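Local coordinates for protein RNA-dependent RNA Polymerase (Bombyx mori cytoplasmic polyhedrosis virus, PDB 6TZ0) that catalyses RNA-templated RNA synthesis, making the viral plus strands in transcription and probably the complementary minus strands in genome replication, at residues R852-F857 with N880-I885; F864-A869 with Y1141-R1146; Y870-L875 with A1018-E1023. All coordinates share one frame; numbering follows the deposited sequence.

Contact 1 (R852-F857 with N880-I885)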
loop_
_atom_site.group_PDB
_atom_site.type_symbol
_atom_site.label_atom_id
_atom_site.label_comp_id
_atom_site.label_asym_id
_atom_site.label_seq_id
_atom_site.Cartn_x
_atom_site.Cartn_y
_atom_site.Cartn_z
ATOM N N ARG A 852 -27.222 -41.631 -16.617
ATOM C CA ARG A 852 -28.005 -42.341 -15.622
ATOM C C ARG A 852 -28.126 -43.806 -16.035
ATOM O O ARG A 852 -27.516 -44.250 -17.009
ATOM C CB ARG A 852 -29.374 -41.686 -15.466
ATOM C CG ARG A 852 -29.333 -40.250 -14.989
ATOM C CD ARG A 852 -30.736 -39.724 -14.765
ATOM N NE ARG A 852 -30.752 -38.335 -14.328
ATOM C CZ ARG A 852 -30.897 -37.306 -15.150
ATOM N NH1 ARG A 852 -31.056 -37.517 -16.446
ATOM N NH2 ARG A 852 -30.902 -36.069 -14.678
ATOM N N ARG A 853 -28.927 -44.563 -15.304
ATOM C CA ARG A 853 -29.175 -45.953 -15.651
ATOM C C ARG A 853 -30.058 -46.113 -16.897
ATOM O O ARG A 853 -30.036 -47.156 -17.546
ATOM C CB ARG A 853 -29.815 -46.698 -14.479
ATOM C CG ARG A 853 -28.868 -46.991 -13.330
ATOM C CD ARG A 853 -29.400 -48.118 -12.462
ATOM N NE ARG A 853 -28.497 -48.432 -11.360
ATOM C CZ ARG A 853 -27.431 -49.220 -11.466
ATOM N NH1 ARG A 853 -27.126 -49.769 -12.632
ATOM N NH2 ARG A 853 -26.668 -49.450 -10.409
ATOM N N ASP A 854 -30.831 -45.081 -17.224
ATOM C CA ASP A 854 -31.814 -45.169 -18.290
ATOM C C ASP A 854 -31.264 -44.771 -19.650
ATOM O O ASP A 854 -31.959 -44.947 -20.656
ATOM C CB ASP A 854 -33.010 -44.281 -17.956
ATOM C CG ASP A 854 -33.735 -44.738 -16.717
ATOM O OD1 ASP A 854 -33.687 -45.951 -16.419
ATOM O OD2 ASP A 854 -34.352 -43.887 -16.043
ATOM N N GLY A 855 -30.047 -44.247 -19.711
ATOM C CA GLY A 855 -29.528 -43.664 -20.923
ATOM C C GLY A 855 -29.693 -42.166 -21.006
ATOM O O GLY A 855 -29.136 -41.546 -21.919
ATOM N N THR A 856 -30.446 -41.570 -20.088
ATOM C CA THR A 856 -30.534 -40.124 -20.021
ATOM C C THR A 856 -29.290 -39.551 -19.359
ATOM O O THR A 856 -28.526 -40.251 -18.691
ATOM C CB THR A 856 -31.782 -39.684 -19.259
ATOM O OG1 THR A 856 -31.738 -40.211 -17.928
ATOM C CG2 THR A 856 -33.027 -40.185 -19.954
ATOM N N PHE A 857 -29.093 -38.257 -19.554
ATOM C CA PHE A 857 -27.912 -37.566 -19.077
ATOM C C PHE A 857 -28.311 -36.436 -18.143
ATOM O O PHE A 857 -29.378 -35.837 -18.288
ATOM C CB PHE A 857 -27.099 -37.014 -20.250
ATOM C CG PHE A 857 -26.400 -38.070 -21.040
ATOM C CD1 PHE A 857 -25.129 -38.483 -20.688
ATOM C CD2 PHE A 857 -27.031 -38.685 -22.105
ATOM C CE1 PHE A 857 -24.486 -39.464 -21.402
ATOM C CE2 PHE A 857 -26.395 -39.672 -22.821
ATOM C CZ PHE A 857 -25.119 -40.061 -22.469
ATOM N N ASN A 880 -31.205 -40.568 -10.789
ATOM C CA ASN A 880 -32.477 -40.474 -11.518
ATOM C C ASN A 880 -33.590 -39.949 -10.604
ATOM O O ASN A 880 -34.506 -40.661 -10.192
ATOM C CB ASN A 880 -32.865 -41.801 -12.179
ATOM C CG ASN A 880 -33.900 -41.620 -13.275
ATOM O OD1 ASN A 880 -34.358 -40.509 -13.538
ATOM N ND2 ASN A 880 -34.260 -42.713 -13.931
ATOM N N ILE A 881 -33.436 -38.666 -10.286
ATOM C CA ILE A 881 -34.262 -37.974 -9.303
ATOM C C ILE A 881 -35.731 -37.908 -9.735
ATOM O O ILE A 881 -36.635 -37.908 -8.894
ATOM C CB ILE A 881 -33.637 -36.588 -9.061
ATOM C CG1 ILE A 881 -34.350 -35.775 -7.994
ATOM C CG2 ILE A 881 -33.462 -35.836 -10.363
ATOM C CD1 ILE A 881 -33.512 -34.620 -7.577
ATOM N N ARG A 882 -35.993 -37.892 -11.044
ATOM C CA ARG A 882 -37.368 -37.959 -11.536
ATOM C C ARG A 882 -37.990 -39.317 -11.226
ATOM O O ARG A 882 -39.136 -39.400 -10.754
ATOM C CB ARG A 882 -37.368 -37.671 -13.042
ATOM C CG ARG A 882 -38.715 -37.462 -13.729
ATOM C CD ARG A 882 -39.260 -38.755 -14.334
ATOM N NE ARG A 882 -38.300 -39.397 -15.226
ATOM C CZ ARG A 882 -38.341 -40.684 -15.560
ATOM N NH1 ARG A 882 -39.291 -41.467 -15.068
ATOM N NH2 ARG A 882 -37.429 -41.189 -16.376
ATOM N N GLU A 883 -37.245 -40.394 -11.487
ATOM C CA GLU A 883 -37.706 -41.723 -11.105
ATOM C C GLU A 883 -37.795 -41.853 -9.594
ATOM O O GLU A 883 -38.716 -42.486 -9.070
ATOM C CB GLU A 883 -36.786 -42.793 -11.681
ATOM C CG GLU A 883 -37.245 -44.208 -11.410
ATOM C CD GLU A 883 -36.336 -45.246 -12.017
ATOM O OE1 GLU A 883 -35.338 -44.859 -12.656
ATOM O OE2 GLU A 883 -36.620 -46.451 -11.850
ATOM N N MET A 884 -36.881 -41.203 -8.879
ATOM C CA MET A 884 -36.873 -41.294 -7.427
ATOM C C MET A 884 -38.038 -40.527 -6.802
ATOM O O MET A 884 -38.465 -40.856 -5.690
ATOM C CB MET A 884 -35.505 -40.827 -6.928
ATOM C CG MET A 884 -35.260 -40.860 -5.442
ATOM S SD MET A 884 -33.500 -40.777 -5.101
ATOM C CE MET A 884 -33.072 -39.218 -5.843
ATOM N N ILE A 885 -38.607 -39.547 -7.512
ATOM C CA ILE A 885 -39.828 -38.915 -7.011
ATOM C C ILE A 885 -41.098 -39.488 -7.623
ATOM O O ILE A 885 -42.197 -39.090 -7.206
ATOM C CB ILE A 885 -39.883 -37.386 -7.225
ATOM C CG1 ILE A 885 -40.025 -37.030 -8.697
ATOM C CG2 ILE A 885 -38.651 -36.704 -6.675
ATOM C CD1 ILE A 885 -40.273 -35.568 -8.914
#
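Asn-880, the N-cap residue of helix 881-886, meets Arg-852 and Asp-854 of a loop at the surface of the polymerase. Arg-852 makes the apolar part of the contact: its CD lies 3.8 Å from Asn-880 CA, and the same methylene is 3.9 Å from Asn-880 OD1. With CG anti to the carbonyl carbon (chi1 -62°) and the chain extended as far as NE, the aliphatic stem crosses the asparagine at about a right angle and carries the guanidinium past it. Arginine suits the place because its guanidinium can serve several acceptors at once. NH1 lies beside Thr-856 and donates to its OG1 at 3.1 Å, in the guanidinium plane and fairly straight (159°), with a weak second bond to Phe-857 O, while NH2 forms a salt bridge with Asp-877. The loop beneath is closed by a backbone bond from Arg-852 N to Thr-856 O, 2.8 Å long. Gly-855 sits in this turn with a positive phi, where a beta carbon would press against the carbonyl oxygen of Asp-854.

Asn-880 has a positive phi, a conformation asparagine tolerates well, and its O accepts the helical bond from Met-884 N at 2.8 Å. Its amide reaches toward Asp-854, with ND2 on the side of OD2, and the carboxylate and amide planes stand 74° apart. Two charged residues from the first turn of the helix approach the same oxygen. Arg-882 NH2 is 4.1 Å from Asp-854 OD2, which lies well out of the guanidinium plane, so the attraction is between charges alone. Glu-883 OE1, 3.7 Å from Asp-854 OD2, brings a second negative group, which the nearby arginine probably helps to offset.

Contact 2 (F864-A869 with Y1141-R1146)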
loop_
_atom_site.group_PDB
_atom_site.type_symbol
_atom_site.label_atom_id
_atom_site.label_comp_id
_atom_site.label_asym_id
_atom_site.label_seq_id
_atom_site.Cartn_x
_atom_site.Cartn_y
_atom_site.Cartn_z
ATOM N N PHE A 864 -22.605 -20.403 -14.861
ATOM C CA PHE A 864 -23.346 -19.638 -13.873
ATOM C C PHE A 864 -23.949 -20.528 -12.800
ATOM O O PHE A 864 -24.900 -20.121 -12.130
ATOM C CB PHE A 864 -24.452 -18.837 -14.546
ATOM C CG PHE A 864 -23.967 -17.935 -15.617
ATOM C CD1 PHE A 864 -23.305 -16.769 -15.310
ATOM C CD2 PHE A 864 -24.186 -18.245 -16.940
ATOM C CE1 PHE A 864 -22.876 -15.940 -16.299
ATOM C CE2 PHE A 864 -23.762 -17.412 -17.940
ATOM C CZ PHE A 864 -23.098 -16.258 -17.619
ATOM N N THR A 865 -23.431 -21.735 -12.626
ATOM C CA THR A 865 -24.006 -22.629 -11.638
ATOM C C THR A 865 -23.475 -22.307 -10.246
ATOM O O THR A 865 -22.341 -21.854 -10.071
ATOM C CB THR A 865 -23.739 -24.090 -12.008
ATOM O OG1 THR A 865 -24.339 -24.953 -11.036
ATOM C CG2 THR A 865 -22.263 -24.383 -12.096
ATOM N N ALA A 866 -24.333 -22.515 -9.255
ATOM C CA ALA A 866 -24.012 -22.166 -7.886
ATOM C C ALA A 866 -23.078 -23.202 -7.280
ATOM O O ALA A 866 -23.048 -24.367 -7.678
ATOM C CB ALA A 866 -25.282 -22.048 -7.052
ATOM N N ARG A 867 -22.309 -22.760 -6.299
ATOM C CA ARG A 867 -21.404 -23.629 -5.571
ATOM C C ARG A 867 -21.879 -23.722 -4.132
ATOM O O ARG A 867 -22.963 -23.251 -3.786
ATOM C CB ARG A 867 -19.966 -23.122 -5.654
ATOM C CG ARG A 867 -19.405 -23.225 -7.051
ATOM C CD ARG A 867 -17.977 -22.752 -7.128
ATOM N NE ARG A 867 -17.446 -22.909 -8.476
ATOM C CZ ARG A 867 -17.470 -21.959 -9.400
ATOM N NH1 ARG A 867 -16.968 -22.188 -10.604
ATOM N NH2 ARG A 867 -17.981 -20.774 -9.115
ATOM N N GLY A 868 -21.067 -24.354 -3.297
ATOM C CA GLY A 868 -21.462 -24.567 -1.923
ATOM C C GLY A 868 -22.201 -25.874 -1.758
ATOM O O GLY A 868 -21.838 -26.878 -2.374
ATOM N N ALA A 869 -23.259 -25.871 -0.950
ATOM C CA ALA A 869 -24.024 -27.082 -0.695
ATOM C C ALA A 869 -24.916 -27.484 -1.860
ATOM O O ALA A 869 -25.486 -28.578 -1.827
ATOM C CB ALA A 869 -24.872 -26.911 0.565
ATOM N N TYR A 1141 -26.644 -21.847 -1.056
ATOM C CA TYR A 1141 -25.906 -21.747 -2.307
ATOM C C TYR A 1141 -24.932 -20.573 -2.265
ATOM O O TYR A 1141 -25.043 -19.677 -1.427
ATOM C CB TYR A 1141 -26.857 -21.612 -3.499
ATOM C CG TYR A 1141 -27.728 -20.371 -3.510
ATOM C CD1 TYR A 1141 -28.961 -20.359 -2.876
ATOM C CD2 TYR A 1141 -27.336 -19.230 -4.192
ATOM C CE1 TYR A 1141 -29.756 -19.239 -2.902
ATOM C CE2 TYR A 1141 -28.127 -18.111 -4.222
ATOM C CZ TYR A 1141 -29.335 -18.120 -3.572
ATOM O OH TYR A 1141 -30.135 -17.009 -3.593
ATOM N N VAL A 1142 -23.961 -20.593 -3.181
ATOM C CA VAL A 1142 -22.935 -19.556 -3.288
ATOM C C VAL A 1142 -22.782 -19.168 -4.754
ATOM O O VAL A 1142 -22.494 -20.027 -5.595
ATOM C CB VAL A 1142 -21.576 -20.011 -2.720
ATOM C CG1 VAL A 1142 -20.515 -18.973 -2.993
ATOM C CG2 VAL A 1142 -21.644 -20.266 -1.226
ATOM N N LEU A 1143 -22.967 -17.883 -5.058
ATOM C CA LEU A 1143 -22.561 -17.290 -6.331
ATOM C C LEU A 1143 -21.504 -16.221 -6.074
ATOM O O LEU A 1143 -21.018 -16.054 -4.955
ATOM C CB LEU A 1143 -23.739 -16.681 -7.096
ATOM C CG LEU A 1143 -24.642 -17.567 -7.959
ATOM C CD1 LEU A 1143 -23.815 -18.468 -8.859
ATOM C CD2 LEU A 1143 -25.632 -18.351 -7.167
ATOM N N SER A 1144 -21.152 -15.487 -7.123
ATOM C CA SER A 1144 -20.127 -14.459 -7.053
ATOM C C SER A 1144 -20.521 -13.270 -7.916
ATOM O O SER A 1144 -21.212 -13.437 -8.926
ATOM C CB SER A 1144 -18.770 -15.013 -7.511
ATOM O OG SER A 1144 -17.764 -14.019 -7.475
ATOM N N PRO A 1145 -20.120 -12.055 -7.531
ATOM C CA PRO A 1145 -20.445 -10.886 -8.361
ATOM C C PRO A 1145 -19.715 -10.845 -9.693
ATOM O O PRO A 1145 -20.269 -10.309 -10.659
ATOM C CB PRO A 1145 -20.051 -9.705 -7.467
ATOM C CG PRO A 1145 -20.124 -10.240 -6.093
ATOM C CD PRO A 1145 -19.673 -11.657 -6.186
ATOM N N ARG A 1146 -18.491 -11.371 -9.783
ATOM C CA ARG A 1146 -17.832 -11.483 -11.080
ATOM C C ARG A 1146 -18.486 -12.536 -11.956
ATOM O O ARG A 1146 -18.366 -12.475 -13.183
ATOM C CB ARG A 1146 -16.353 -11.820 -10.902
ATOM C CG ARG A 1146 -15.546 -10.727 -10.259
ATOM C CD ARG A 1146 -15.369 -9.583 -11.226
ATOM N NE ARG A 1146 -14.593 -8.491 -10.656
ATOM C CZ ARG A 1146 -14.382 -7.337 -11.274
ATOM N NH1 ARG A 1146 -13.666 -6.392 -10.686
ATOM N NH2 ARG A 1146 -14.887 -7.130 -12.481
#
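Two backbone hydrogen bonds pair Arg-867 with Val-1142. Arg-867 N donates to Val-1142 O at 2.8 Å, almost perfectly straight (178°). The return bond, Val-1142 N to Arg-867 O at 2.9 Å, is more bent (132°). Val-1142 O has a further neighbour in Ala-866 CA, 3.5 Å away, a CA-H...O contact that supplements the N-H bond to the same oxygen.

Apolar contacts lie alongside. The methyl of Ala-866 touches two residues of the partner segment, with its CB 3.9 Å from Tyr-1141 CB and 3.7 Å from Leu-1143 CD2. A residue as small as alanine fits where the backbones run this close. The other methyl of Leu-1143 makes van der Waals contact with backbone atoms, CD1 lying 3.8 Å from Phe-864 O, so the branched leucine end spans the segment from Phe-864 to Ala-866. The ring of Tyr-1141, by contrast, leaves the strand pair: with CG between the backbone N and the carbonyl carbon (chi1 63°), it packs on Ile-1180 and Leu-1184 of helix 1174-1188. Gly-868 has backbone angles that would jam a beta carbon against the preceding carbonyl oxygen, which is why glycine suits this position.

Polar interactions tie Arg-867 to other parts of the chain. Arg-867 and Val-1142 project from the same face; the arginine's extended chain carries NH2 to a salt bridge with Asp-765 of helix 754-766, and NE hydrogen-bonds to Glu-844 O.

Antiparallel pairing, with Arg-867 and Val-1142 the hydrogen-bonded pair and Gly-868 and Tyr-1141 the non-hydrogen-bonded one, makes this a short two-stranded antiparallel sheet that joins distant parts of the C-terminal region.

Contact 3 (Y870-L875 with A1018-E1023)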
loop_
_atom_site.group_PDB
_atom_site.type_symbol
_atom_site.label_atom_id
_atom_site.label_comp_id
_atom_site.label_asym_id
_atom_site.label_seq_id
_atom_site.Cartn_x
_atom_site.Cartn_y
_atom_site.Cartn_z
ATOM N N TYR A 870 -25.048 -26.637 -2.883
ATOM C CA TYR A 870 -25.873 -26.972 -4.036
ATOM C C TYR A 870 -25.214 -28.019 -4.931
ATOM O O TYR A 870 -25.899 -28.641 -5.748
ATOM C CB TYR A 870 -26.199 -25.692 -4.813
ATOM C CG TYR A 870 -27.137 -25.876 -5.983
ATOM C CD1 TYR A 870 -28.464 -26.230 -5.781
ATOM C CD2 TYR A 870 -26.704 -25.669 -7.286
ATOM C CE1 TYR A 870 -29.325 -26.399 -6.840
ATOM C CE2 TYR A 870 -27.561 -25.826 -8.356
ATOM C CZ TYR A 870 -28.872 -26.192 -8.124
ATOM O OH TYR A 870 -29.732 -26.351 -9.185
ATOM N N LYS A 871 -23.914 -28.269 -4.760
ATOM C CA LYS A 871 -23.242 -29.310 -5.528
ATOM C C LYS A 871 -23.613 -30.716 -5.062
ATOM O O LYS A 871 -23.321 -31.689 -5.765
ATOM C CB LYS A 871 -21.730 -29.114 -5.450
ATOM C CG LYS A 871 -21.244 -27.837 -6.090
ATOM C CD LYS A 871 -21.494 -27.853 -7.580
ATOM C CE LYS A 871 -20.581 -28.843 -8.262
ATOM N NZ LYS A 871 -20.761 -28.825 -9.736
ATOM N N ARG A 872 -24.256 -30.847 -3.899
ATOM C CA ARG A 872 -24.671 -32.156 -3.406
ATOM C C ARG A 872 -25.864 -32.704 -4.184
ATOM O O ARG A 872 -26.091 -33.918 -4.189
ATOM C CB ARG A 872 -24.970 -32.056 -1.904
ATOM C CG ARG A 872 -25.221 -33.375 -1.205
ATOM C CD ARG A 872 -25.334 -33.255 0.288
ATOM N NE ARG A 872 -25.743 -34.535 0.859
ATOM C CZ ARG A 872 -24.908 -35.517 1.179
ATOM N NH1 ARG A 872 -25.380 -36.643 1.686
ATOM N NH2 ARG A 872 -23.603 -35.373 1.001
ATOM N N ARG A 873 -26.587 -31.843 -4.900
ATOM C CA ARG A 873 -27.730 -32.277 -5.691
ATOM C C ARG A 873 -27.318 -33.122 -6.896
ATOM O O ARG A 873 -28.159 -33.830 -7.459
ATOM C CB ARG A 873 -28.519 -31.040 -6.126
ATOM C CG ARG A 873 -29.897 -31.288 -6.705
ATOM C CD ARG A 873 -30.587 -29.987 -7.023
ATOM N NE ARG A 873 -31.887 -30.214 -7.636
ATOM C CZ ARG A 873 -32.085 -30.295 -8.946
ATOM N NH1 ARG A 873 -31.070 -30.160 -9.783
ATOM N NH2 ARG A 873 -33.300 -30.506 -9.420
ATOM N N LEU A 874 -26.042 -33.089 -7.289
ATOM C CA LEU A 874 -25.583 -33.937 -8.385
ATOM C C LEU A 874 -25.598 -35.412 -7.999
ATOM O O LEU A 874 -25.813 -36.273 -8.861
ATOM C CB LEU A 874 -24.184 -33.508 -8.822
ATOM C CG LEU A 874 -23.611 -34.159 -10.080
ATOM C CD1 LEU A 874 -24.443 -33.779 -11.288
ATOM C CD2 LEU A 874 -22.161 -33.775 -10.270
ATOM N N LEU A 875 -25.407 -35.711 -6.707
ATOM C CA LEU A 875 -25.504 -37.082 -6.210
ATOM C C LEU A 875 -26.892 -37.662 -6.430
ATOM O O LEU A 875 -27.033 -38.859 -6.698
ATOM C CB LEU A 875 -25.182 -37.127 -4.718
ATOM C CG LEU A 875 -23.821 -36.693 -4.190
ATOM C CD1 LEU A 875 -23.848 -36.706 -2.670
ATOM C CD2 LEU A 875 -22.729 -37.591 -4.714
ATOM N N ALA A 1018 -33.576 -33.710 1.739
ATOM C CA ALA A 1018 -34.758 -33.983 0.936
ATOM C C ALA A 1018 -35.152 -32.782 0.096
ATOM O O ALA A 1018 -35.931 -32.929 -0.849
ATOM C CB ALA A 1018 -35.925 -34.393 1.831
ATOM N N LEU A 1019 -34.618 -31.599 0.417
ATOM C CA LEU A 1019 -34.876 -30.394 -0.356
ATOM C C LEU A 1019 -34.217 -30.415 -1.726
ATOM O O LEU A 1019 -34.545 -29.568 -2.559
ATOM C CB LEU A 1019 -34.400 -29.161 0.408
ATOM C CG LEU A 1019 -35.150 -28.806 1.690
ATOM C CD1 LEU A 1019 -34.524 -27.606 2.362
ATOM C CD2 LEU A 1019 -36.618 -28.554 1.397
ATOM N N HIS A 1020 -33.295 -31.341 -1.986
ATOM C CA HIS A 1020 -32.741 -31.446 -3.327
ATOM C C HIS A 1020 -33.682 -32.136 -4.301
ATOM O O HIS A 1020 -33.438 -32.080 -5.507
ATOM C CB HIS A 1020 -31.410 -32.203 -3.322
ATOM C CG HIS A 1020 -30.334 -31.540 -2.524
ATOM N ND1 HIS A 1020 -30.031 -31.916 -1.235
ATOM C CD2 HIS A 1020 -29.513 -30.505 -2.814
ATOM C CE1 HIS A 1020 -29.054 -31.159 -0.773
ATOM N NE2 HIS A 1020 -28.722 -30.291 -1.711
ATOM N N LEU A 1021 -34.756 -32.757 -3.820
ATOM C CA LEU A 1021 -35.588 -33.612 -4.663
ATOM C C LEU A 1021 -36.677 -32.781 -5.342
ATOM O O LEU A 1021 -37.835 -32.744 -4.932
ATOM C CB LEU A 1021 -36.176 -34.748 -3.839
ATOM C CG LEU A 1021 -35.124 -35.607 -3.143
ATOM C CD1 LEU A 1021 -35.753 -36.740 -2.365
ATOM C CD2 LEU A 1021 -34.148 -36.135 -4.143
ATOM N N TYR A 1022 -36.272 -32.104 -6.411
ATOM C CA TYR A 1022 -37.179 -31.298 -7.210
ATOM C C TYR A 1022 -36.727 -31.327 -8.659
ATOM O O TYR A 1022 -35.531 -31.369 -8.949
ATOM C CB TYR A 1022 -37.261 -29.856 -6.686
ATOM C CG TYR A 1022 -35.977 -29.061 -6.707
ATOM C CD1 TYR A 1022 -35.104 -29.091 -5.636
ATOM C CD2 TYR A 1022 -35.665 -28.241 -7.776
ATOM C CE1 TYR A 1022 -33.940 -28.359 -5.645
ATOM C CE2 TYR A 1022 -34.506 -27.512 -7.798
ATOM C CZ TYR A 1022 -33.653 -27.569 -6.730
ATOM O OH TYR A 1022 -32.501 -26.828 -6.762
ATOM N N GLU A 1023 -37.694 -31.302 -9.573
ATOM C CA GLU A 1023 -37.402 -31.331 -10.997
ATOM C C GLU A 1023 -38.300 -30.370 -11.758
ATOM O O GLU A 1023 -39.235 -29.783 -11.214
ATOM C CB GLU A 1023 -37.520 -32.742 -11.578
ATOM C CG GLU A 1023 -36.251 -33.535 -11.414
ATOM C CD GLU A 1023 -35.135 -32.969 -12.278
ATOM O OE1 GLU A 1023 -35.433 -32.501 -13.399
ATOM O OE2 GLU A 1023 -33.970 -32.962 -11.836
#
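Arg-873, in the segment that leads along helix 873-878, reaches across to His-1020 and Tyr-1022 and forms a cation-pi pair where the helix meets strand 1022-1027. Its CB packs on the imidazole, 3.5 Å from His-1020 CD2, and CG follows at 3.8 Å from His-1020 CB; the two side chains slide past each other in opposite directions. CG is anti to the backbone N (chi1 -167°), and the extended chain then runs straight to the strand. CD passes 3.7 Å from Tyr-1022 OH. NE makes a weak hydrogen bond of 3.2 Å to His-1020 O while lying over one face of the tyrosine ring, toward the rim. CZ stands 4.0 Å from the centre of that ring, 20° off its normal, with the guanidinium plane tilted 35° from the ring. NH2 bonds to Tyr-1022 O, a length too short to be trusted at this resolution, and forms a salt bridge with Glu-1023 OE2 at 3.5 Å. Arginine fits because a long apolar stem can line the histidine and still bring a charge to carbonyls, ring and carboxylate. Arg-1188 brings a second positive group near NH1, which Glu-1023 probably helps to offset. The tyrosine ring is held at its far end by a hydrogen bond between its OH and Tyr-1139 OH, and that same Tyr-1022 OH lies at the edge of the Tyr-870 ring, 3.2 Å from CE1.

In the fold
The three contacts lie on the same side of the chain's centre. Their first segments, 852-857, 864-869 and 870-875, follow closely along the chain, and helix 881-886, the second part of contact 1, comes next. Contact 3 is nested inside the long loop closed by contact 2, whose centre is about 15 Å away; contact 1 crosses both. Contacts 1 and 3 have centres about 13 Å apart and touch, Ile-881 and Met-884 packing on 1020-1023, whereas contacts 1 and 2 do not touch. Contacts 2 and 3 tie one run of chain to later parts of the C-terminal region, while contact 1 folds that run on itself at the surface, all away from the metal- and nucleotide-binding sites.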